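Local coordinates for protein streptomycin 3''-adenylyltransferase (PDB 6SXJ) that catalyses the ATP-dependent adenylylation of spectinomycin at its 9-hydroxyl, which makes bacteria carrying it resistant to that antibiotic, at residues Y9-K14 with N81-E86; W98-K103 with F159-R164; D180-I185 with L223-S228. All coordinates share one frame; numbering follows the deposited sequence.

Contact 1 (Y9-K14 with N81-E86)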
# COMPACT_ATOMS: atom_id res chain seq x y z
N TYR A 9 10.67 14.77 8.38
CA TYR A 9 10.04 16.03 8.00
C TYR A 9 10.53 16.50 6.63
O TYR A 9 9.73 17.00 5.83
CB TYR A 9 10.32 17.10 9.06
CG TYR A 9 9.86 18.48 8.63
CD1 TYR A 9 8.55 18.91 8.86
CD2 TYR A 9 10.72 19.35 7.99
CE1 TYR A 9 8.12 20.16 8.46
CE2 TYR A 9 10.31 20.62 7.59
CZ TYR A 9 9.00 21.02 7.83
OH TYR A 9 8.59 22.26 7.42
N GLU A 10 11.82 16.35 6.34
CA GLU A 10 12.31 16.75 5.02
C GLU A 10 11.82 15.77 3.95
O GLU A 10 11.56 16.17 2.81
CB GLU A 10 13.84 16.84 4.99
CG GLU A 10 14.49 17.98 5.76
CD GLU A 10 15.98 17.69 6.05
OE1 GLU A 10 16.30 16.58 6.52
OE2 GLU A 10 16.82 18.58 5.79
N GLN A 11 11.73 14.48 4.29
CA GLN A 11 11.19 13.50 3.35
C GLN A 11 9.84 13.96 2.82
O GLN A 11 9.65 14.11 1.61
CB GLN A 11 11.04 12.14 4.04
CG GLN A 11 12.32 11.33 4.11
CD GLN A 11 12.06 9.86 4.22
OE1 GLN A 11 11.84 9.34 5.31
NE2 GLN A 11 12.08 9.15 3.06
N ILE A 12 8.91 14.25 3.74
CA ILE A 12 7.57 14.67 3.33
C ILE A 12 7.63 15.99 2.57
O ILE A 12 6.94 16.18 1.57
CB ILE A 12 6.64 14.76 4.54
CG1 ILE A 12 6.57 13.41 5.24
CG2 ILE A 12 5.25 15.20 4.10
CD1 ILE A 12 5.69 13.42 6.47
N ASN A 13 8.46 16.92 3.04
CA ASN A 13 8.48 18.25 2.43
C ASN A 13 9.05 18.21 1.02
O ASN A 13 8.55 18.91 0.13
CB ASN A 13 9.28 19.20 3.30
CG ASN A 13 8.89 20.64 3.09
OD1 ASN A 13 9.66 21.43 2.54
ND2 ASN A 13 7.68 20.99 3.51
N LYS A 14 10.10 17.42 0.80
CA LYS A 14 10.65 17.30 -0.55
C LYS A 14 9.64 16.67 -1.50
O LYS A 14 9.56 17.06 -2.67
CB LYS A 14 11.94 16.47 -0.51
CG LYS A 14 13.21 17.30 -0.65
CD LYS A 14 14.33 16.77 0.23
CE LYS A 14 15.51 17.73 0.32
NZ LYS A 14 16.08 18.04 -1.05
N ASN A 81 18.13 5.14 8.02
CA ASN A 81 16.99 5.48 8.86
C ASN A 81 15.86 6.10 8.06
O ASN A 81 14.83 6.47 8.64
CB ASN A 81 17.42 6.44 9.98
CG ASN A 81 18.63 5.92 10.75
OD1 ASN A 81 18.49 5.37 11.85
ND2 ASN A 81 19.82 6.08 10.18
N LEU A 82 16.03 6.24 6.75
CA LEU A 82 14.97 6.78 5.91
C LEU A 82 13.74 5.87 5.96
O LEU A 82 13.79 4.72 6.40
CB LEU A 82 15.44 6.90 4.47
CG LEU A 82 16.20 8.14 4.01
CD1 LEU A 82 16.58 7.92 2.52
CD2 LEU A 82 15.40 9.40 4.18
N ARG A 83 12.61 6.41 5.51
CA ARG A 83 11.39 5.64 5.35
C ARG A 83 11.15 5.33 3.88
O ARG A 83 11.63 6.04 3.00
CB ARG A 83 10.19 6.41 5.91
CG ARG A 83 10.43 7.03 7.30
CD ARG A 83 9.30 7.95 7.70
NE ARG A 83 9.39 8.39 9.10
CZ ARG A 83 8.85 7.73 10.12
NH1 ARG A 83 8.18 6.61 9.91
NH2 ARG A 83 8.97 8.21 11.36
N TYR A 84 10.41 4.26 3.62
CA TYR A 84 9.96 3.99 2.26
C TYR A 84 8.93 5.03 1.86
O TYR A 84 8.02 5.35 2.63
CB TYR A 84 9.34 2.60 2.15
CG TYR A 84 10.31 1.44 2.26
CD1 TYR A 84 11.35 1.29 1.35
CD2 TYR A 84 10.16 0.50 3.26
CE1 TYR A 84 12.22 0.23 1.46
CE2 TYR A 84 11.02 -0.56 3.37
CZ TYR A 84 12.05 -0.70 2.47
OH TYR A 84 12.91 -1.77 2.59
N ILE A 85 9.06 5.55 0.64
CA ILE A 85 8.02 6.37 0.03
C ILE A 85 7.24 5.51 -0.97
O ILE A 85 7.83 4.89 -1.85
CB ILE A 85 8.61 7.60 -0.66
CG1 ILE A 85 9.20 8.57 0.39
CG2 ILE A 85 7.55 8.33 -1.47
CD1 ILE A 85 9.98 9.66 -0.23
N GLU A 86 5.92 5.50 -0.83
CA GLU A 86 5.01 4.92 -1.80
C GLU A 86 4.07 6.03 -2.24
O GLU A 86 3.48 6.71 -1.39
CB GLU A 86 4.24 3.76 -1.17
CG GLU A 86 3.88 2.64 -2.10
CD GLU A 86 3.36 1.45 -1.33
OE1 GLU A 86 4.17 0.80 -0.63
OE2 GLU A 86 2.15 1.19 -1.39

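Contact 2 (W98-K103 with F159-R164)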
# COMPACT_ATOMS: atom_id res chain seq x y z
N TRP A 98 -17.73 5.33 -10.84
CA TRP A 98 -16.85 4.39 -10.15
C TRP A 98 -16.90 3.03 -10.83
O TRP A 98 -17.97 2.53 -11.19
CB TRP A 98 -17.23 4.25 -8.68
CG TRP A 98 -16.45 3.16 -8.01
CD1 TRP A 98 -16.93 1.95 -7.59
CD2 TRP A 98 -15.06 3.17 -7.70
NE1 TRP A 98 -15.91 1.21 -7.04
CE2 TRP A 98 -14.75 1.94 -7.10
CE3 TRP A 98 -14.03 4.10 -7.88
CZ2 TRP A 98 -13.46 1.62 -6.65
CZ3 TRP A 98 -12.75 3.78 -7.45
CH2 TRP A 98 -12.48 2.55 -6.84
N ASN A 99 -15.72 2.42 -11.01
CA ASN A 99 -15.63 1.11 -11.64
C ASN A 99 -14.48 0.34 -11.02
O ASN A 99 -13.34 0.82 -11.04
CB ASN A 99 -15.43 1.23 -13.15
CG ASN A 99 -15.17 -0.11 -13.81
OD1 ASN A 99 -14.02 -0.54 -13.95
ND2 ASN A 99 -16.23 -0.79 -14.22
N HIS A 100 -14.77 -0.83 -10.49
CA HIS A 100 -13.71 -1.71 -9.99
C HIS A 100 -13.31 -2.70 -11.07
O HIS A 100 -14.18 -3.35 -11.66
CB HIS A 100 -14.17 -2.45 -8.75
CG HIS A 100 -13.17 -3.44 -8.24
ND1 HIS A 100 -12.05 -3.08 -7.53
CD2 HIS A 100 -13.12 -4.79 -8.36
CE1 HIS A 100 -11.35 -4.15 -7.23
NE2 HIS A 100 -11.98 -5.21 -7.72
N PRO A 101 -12.01 -2.86 -11.37
CA PRO A 101 -10.86 -2.18 -10.74
C PRO A 101 -10.60 -0.78 -11.30
O PRO A 101 -10.89 -0.55 -12.47
CB PRO A 101 -9.69 -3.12 -11.05
CG PRO A 101 -10.06 -3.74 -12.36
CD PRO A 101 -11.58 -3.77 -12.44
N PRO A 102 -10.08 0.13 -10.48
CA PRO A 102 -9.95 1.52 -10.92
C PRO A 102 -8.68 1.75 -11.73
O PRO A 102 -7.73 0.96 -11.73
CB PRO A 102 -9.92 2.31 -9.61
CG PRO A 102 -9.34 1.35 -8.61
CD PRO A 102 -9.70 -0.05 -9.06
N LYS A 103 -8.68 2.88 -12.44
CA LYS A 103 -7.53 3.29 -13.23
C LYS A 103 -6.50 4.01 -12.37
O LYS A 103 -6.83 4.84 -11.53
CB LYS A 103 -7.98 4.18 -14.39
CG LYS A 103 -8.75 3.45 -15.51
CD LYS A 103 -9.53 4.45 -16.36
CE LYS A 103 -10.82 3.85 -16.93
NZ LYS A 103 -11.96 4.82 -16.88
N PHE A 159 -18.51 -0.76 -0.53
CA PHE A 159 -17.69 -1.72 0.19
C PHE A 159 -17.71 -3.09 -0.49
O PHE A 159 -16.77 -3.87 -0.30
CB PHE A 159 -18.16 -1.86 1.63
CG PHE A 159 -17.32 -2.79 2.44
CD1 PHE A 159 -17.73 -4.09 2.66
CD2 PHE A 159 -16.12 -2.36 2.99
CE1 PHE A 159 -16.97 -4.95 3.42
CE2 PHE A 159 -15.35 -3.22 3.75
CZ PHE A 159 -15.77 -4.52 3.96
N SER A 160 -18.75 -3.39 -1.26
CA SER A 160 -18.77 -4.64 -2.00
C SER A 160 -17.57 -4.73 -2.95
O SER A 160 -16.97 -5.80 -3.11
CB SER A 160 -20.08 -4.77 -2.77
OG SER A 160 -20.11 -3.93 -3.91
N ASP A 161 -17.21 -3.61 -3.58
CA ASP A 161 -16.03 -3.60 -4.44
C ASP A 161 -14.76 -3.79 -3.62
O ASP A 161 -13.79 -4.39 -4.12
CB ASP A 161 -15.95 -2.29 -5.22
CG ASP A 161 -16.83 -2.30 -6.45
OD1 ASP A 161 -17.33 -1.23 -6.83
OD2 ASP A 161 -17.01 -3.38 -7.05
N VAL A 162 -14.74 -3.31 -2.38
CA VAL A 162 -13.59 -3.57 -1.51
C VAL A 162 -13.49 -5.06 -1.21
O VAL A 162 -12.40 -5.64 -1.16
CB VAL A 162 -13.71 -2.73 -0.22
CG1 VAL A 162 -12.67 -3.21 0.77
CG2 VAL A 162 -13.53 -1.24 -0.53
N ARG A 163 -14.63 -5.70 -1.02
CA ARG A 163 -14.61 -7.14 -0.84
C ARG A 163 -14.10 -7.85 -2.09
O ARG A 163 -13.22 -8.72 -2.02
CB ARG A 163 -16.02 -7.60 -0.50
CG ARG A 163 -16.57 -7.07 0.83
CD ARG A 163 -17.58 -8.09 1.42
NE ARG A 163 -17.87 -7.77 2.81
CZ ARG A 163 -19.03 -8.02 3.40
NH1 ARG A 163 -20.00 -8.59 2.70
NH2 ARG A 163 -19.22 -7.66 4.66
N ARG A 164 -14.69 -7.56 -3.22
CA ARG A 164 -14.15 -8.13 -4.44
C ARG A 164 -12.66 -7.89 -4.55
O ARG A 164 -11.96 -8.71 -5.15
CB ARG A 164 -14.84 -7.50 -5.64
CG ARG A 164 -14.47 -8.12 -6.99
CD ARG A 164 -15.68 -8.24 -7.96
NE ARG A 164 -16.39 -6.98 -8.10
CZ ARG A 164 -16.33 -6.23 -9.19
NH1 ARG A 164 -15.62 -6.63 -10.24
NH2 ARG A 164 -16.98 -5.08 -9.24

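Contact 3 (D180-I185 with L223-S228)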
# COMPACT_ATOMS: atom_id res chain seq x y z
N ASP A 180 8.11 -14.54 -0.20
CA ASP A 180 7.65 -13.35 0.52
C ASP A 180 6.65 -13.82 1.58
O ASP A 180 5.56 -13.27 1.70
CB ASP A 180 7.03 -12.32 -0.42
CG ASP A 180 5.92 -12.88 -1.27
OD1 ASP A 180 4.82 -12.29 -1.27
OD2 ASP A 180 6.14 -13.91 -1.95
N GLU A 181 7.04 -14.85 2.34
CA GLU A 181 6.11 -15.51 3.25
C GLU A 181 5.52 -14.54 4.25
O GLU A 181 4.30 -14.47 4.42
CB GLU A 181 6.81 -16.65 3.99
CG GLU A 181 7.12 -17.85 3.14
CD GLU A 181 8.40 -17.68 2.36
OE1 GLU A 181 8.84 -16.52 2.20
OE2 GLU A 181 8.97 -18.69 1.91
N THR A 182 6.38 -13.78 4.94
CA THR A 182 5.91 -12.91 6.01
C THR A 182 4.85 -11.94 5.51
O THR A 182 3.83 -11.72 6.17
CB THR A 182 7.09 -12.16 6.63
OG1 THR A 182 8.14 -13.08 6.96
CG2 THR A 182 6.64 -11.44 7.89
N ASN A 183 5.09 -11.33 4.35
CA ASN A 183 4.11 -10.40 3.80
C ASN A 183 2.77 -11.11 3.59
O ASN A 183 1.72 -10.62 4.01
CB ASN A 183 4.61 -9.81 2.48
CG ASN A 183 6.05 -9.34 2.56
OD1 ASN A 183 6.91 -10.06 3.06
ND2 ASN A 183 6.31 -8.14 2.06
N SER A 184 2.81 -12.29 2.95
CA SER A 184 1.57 -12.97 2.57
C SER A 184 0.76 -13.36 3.80
O SER A 184 -0.46 -13.15 3.85
CB SER A 184 1.90 -14.19 1.72
OG SER A 184 2.29 -13.80 0.41
N ILE A 185 1.42 -13.94 4.81
CA ILE A 185 0.71 -14.35 6.01
C ILE A 185 0.00 -13.16 6.64
O ILE A 185 -1.20 -13.20 6.94
CB ILE A 185 1.67 -15.01 7.01
CG1 ILE A 185 2.26 -16.30 6.44
CG2 ILE A 185 0.96 -15.29 8.32
CD1 ILE A 185 3.24 -16.98 7.37
N LEU A 223 2.92 -15.61 14.48
CA LEU A 223 3.76 -14.78 15.34
C LEU A 223 5.21 -14.80 14.88
O LEU A 223 5.93 -13.80 15.05
CB LEU A 223 3.64 -15.25 16.78
CG LEU A 223 2.30 -14.88 17.43
CD1 LEU A 223 2.15 -15.54 18.79
CD2 LEU A 223 2.17 -13.36 17.55
N LEU A 224 5.67 -15.90 14.28
CA LEU A 224 7.00 -15.91 13.69
C LEU A 224 7.08 -15.02 12.46
O LEU A 224 8.19 -14.65 12.05
CB LEU A 224 7.42 -17.34 13.35
CG LEU A 224 8.21 -18.00 14.50
CD1 LEU A 224 7.26 -18.57 15.55
CD2 LEU A 224 9.16 -19.07 13.98
N ALA A 225 5.94 -14.66 11.87
CA ALA A 225 5.93 -13.69 10.78
C ALA A 225 6.03 -12.26 11.31
O ALA A 225 6.69 -11.41 10.70
CB ALA A 225 4.67 -13.86 9.93
N VAL A 226 5.37 -11.97 12.44
CA VAL A 226 5.48 -10.65 13.04
C VAL A 226 6.94 -10.28 13.26
O VAL A 226 7.39 -9.19 12.88
CB VAL A 226 4.68 -10.59 14.36
CG1 VAL A 226 4.88 -9.24 15.05
CG2 VAL A 226 3.21 -10.86 14.11
N ARG A 227 7.70 -11.20 13.87
CA ARG A 227 9.09 -10.92 14.19
C ARG A 227 9.89 -10.54 12.95
O ARG A 227 10.59 -9.52 12.93
CB ARG A 227 9.72 -12.13 14.88
CG ARG A 227 9.09 -12.49 16.22
CD ARG A 227 9.36 -13.93 16.62
NE ARG A 227 10.75 -14.34 16.38
CZ ARG A 227 11.26 -15.51 16.73
NH1 ARG A 227 10.50 -16.41 17.34
NH2 ARG A 227 12.53 -15.79 16.48
N SER A 228 9.79 -11.35 11.89
CA SER A 228 10.54 -11.06 10.66
C SER A 228 10.17 -9.69 10.10
O SER A 228 11.05 -8.94 9.64
CB SER A 228 10.28 -12.16 9.63
OG SER A 228 10.64 -11.74 8.32

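Contact 1 (Y9-K14 with N81-E86)
Gln11, on the first full turn of helix 8-23, reaches across to the backbone of Arg83 and carries this contact almost alone. Its CG stands beside the backbone N (chi1 -81°) and the chain beyond is extended, which sends the carboxamide straight out from the helix. There it takes the backbone N-H and C=O of Arg83: Gln11 OE1 receives Arg83 N at 3.0 Å, and Gln11 NE2 gives to Arg83 O at 3.1 Å. The second bond is nearly linear, with an N-H...O angle of 176°, and Arg83 O lies in the plane of the amide; Arg83 N approaches OE1 tilted from the carbonyl plane. Gln11 NE2 also donates to Ile72 O, so three bonds fix the rotation of this buried amide. Apolar groups complete its seat. Leu82 CD2 lies over one flat face, 3.4 Å from Gln11 CD, while Ile85 CD1 comes to 3.9 Å from Gln11 NE2. The Arg83 side chain passes OE1 at about a right angle, its CG 3.4 Å from Gln11 OE1, and runs on extended to Thr8 at the start of the helix and to the carbonyls of Lys42 and Ser45. A helix side chain thus bonds to main-chain groups in the residues leading into strand 85-91. That strand continues beside strand 47-53, parallel to it, with strand 103-108 antiparallel on its other flank. The N-terminal helix is in this way fastened to the mixed sheet of the nucleotidyltransferase domain, with Leu47 of the neighbouring strand touched by Gln11, Ile12 and Arg83.

Contact 2 (W98-K103 with F159-R164)
His100 and Asp161 mark the closest backbone approach, 6.3 Å from His100 CA to Asp161 CA, where an irregular loop meets the first turns of helix 159-173. The peptide bond between His100 and Pro101 is cis. Pro101 CB lies over the centre of the His100 ring, while Asp161 O faces the opposite side of that ring, 3.9 Å above its plane. Asp161 divides its carboxylate between two neighbours. OD1 accepts the indole N-H of Trp98, with Trp98 NE1 to Asp161 OD1 at 2.8 Å; the bond is bent, its N-H...O angle 136°, and NE1 arrives from above the carboxylate plane although OD1 lies close to the plane of the ring. Asp161 OD2 forms a salt bridge with Arg164 NH2, 2.8 Å away and one turn later in the same helix, though its hydrogen bond is weakly aligned; OD2 also lies 3.4 Å from His100 CB. This contact spans the two parts of the enzyme: the loop leads into strand 103-108 of the nucleotidyltransferase domain, and the helix belongs to the C-terminal domain of the aminoglycoside adenylyltransferases. Helix 130-139 fills in beside them, its Thr131 and Leu134 touching Trp98 and its Thr131 OG1 bonded to His100 ND1, which helps orient the imidazole. A sharp turn at chi3 (52°) brings the Arg164 guanidinium back toward Asp161 and His100. It turns a face to the imidazole edge, His100 CD2 lying 3.6 Å from Arg164 CZ with the planes 82° apart; the pairing with Asp161 OD2 helps keep it there.

Contact 3 (D180-I185 with L223-S228)
Thr182 OG1 is shared by two groups: Ser228 OG, 3.1 Å away across the contact, and Trp236 NE1 from a following loop, which reaches it in a weak hydrogen bond. Either hydroxyl could be the donor of the first. Ser228 OG points at Thr182 because it stands anti to its own backbone N (chi1 163°), on the flank of helix 216-229 that meets helix 181-196. The threonine spreads its two branches along this flank: OG1 goes to the serine, while the methyl CG2 faces Ala225, where its exact position is doubtful. Ala225, which ends at CB, is consistent with the short 4.8 Å between Thr182 CA and Ala225 CA. One turn further along, Ile185 CD1 also approaches Ala225 CB, at 4.3 Å. The short helical segments pass at 9.0 Å between axes with a signed crossing angle of -121°, steeply crossed and nearer to perpendicular than to antiparallel. Both belong to the helical C-terminal domain, and the contact lies between the start of one helix and the end of the other. Neighbours close in around it: Trp236 also touches Ala225, Tyr229 touches Thr182, and Val241 and Leu248 of helix 241-253 cover Ile185. A few apolar groups and one pair of hydroxyls therefore join the helices here, without charge across the contact; the hydroxyls pair with each other at the edge of an apolar patch, and the tryptophan, whose indole nitrogen can only donate, adds a weak link from the loop after helix 216-229 to the same oxygen.

The three contacts follow one another along the chain and touch nowhere. Contact 1 belongs to the nucleotidyltransferase domain, contact 3 to the helical C-terminal domain, and contact 2 bridges the two. Contacts 1 and 2 lie on opposite sides of the chain's centre, their centres 30 Å apart. Contacts 1 and 3 approach most closely, about 9 Å between nearest atoms, although their centres are 25 Å apart. Helices 159-173 and 181-196, consecutive in the chain, connect contact 2 to contact 3 over 27 Å between centres. Contact 2 thus joins the two domains between which, in related adenylyltransferases, the nucleotide and antibiotic bind.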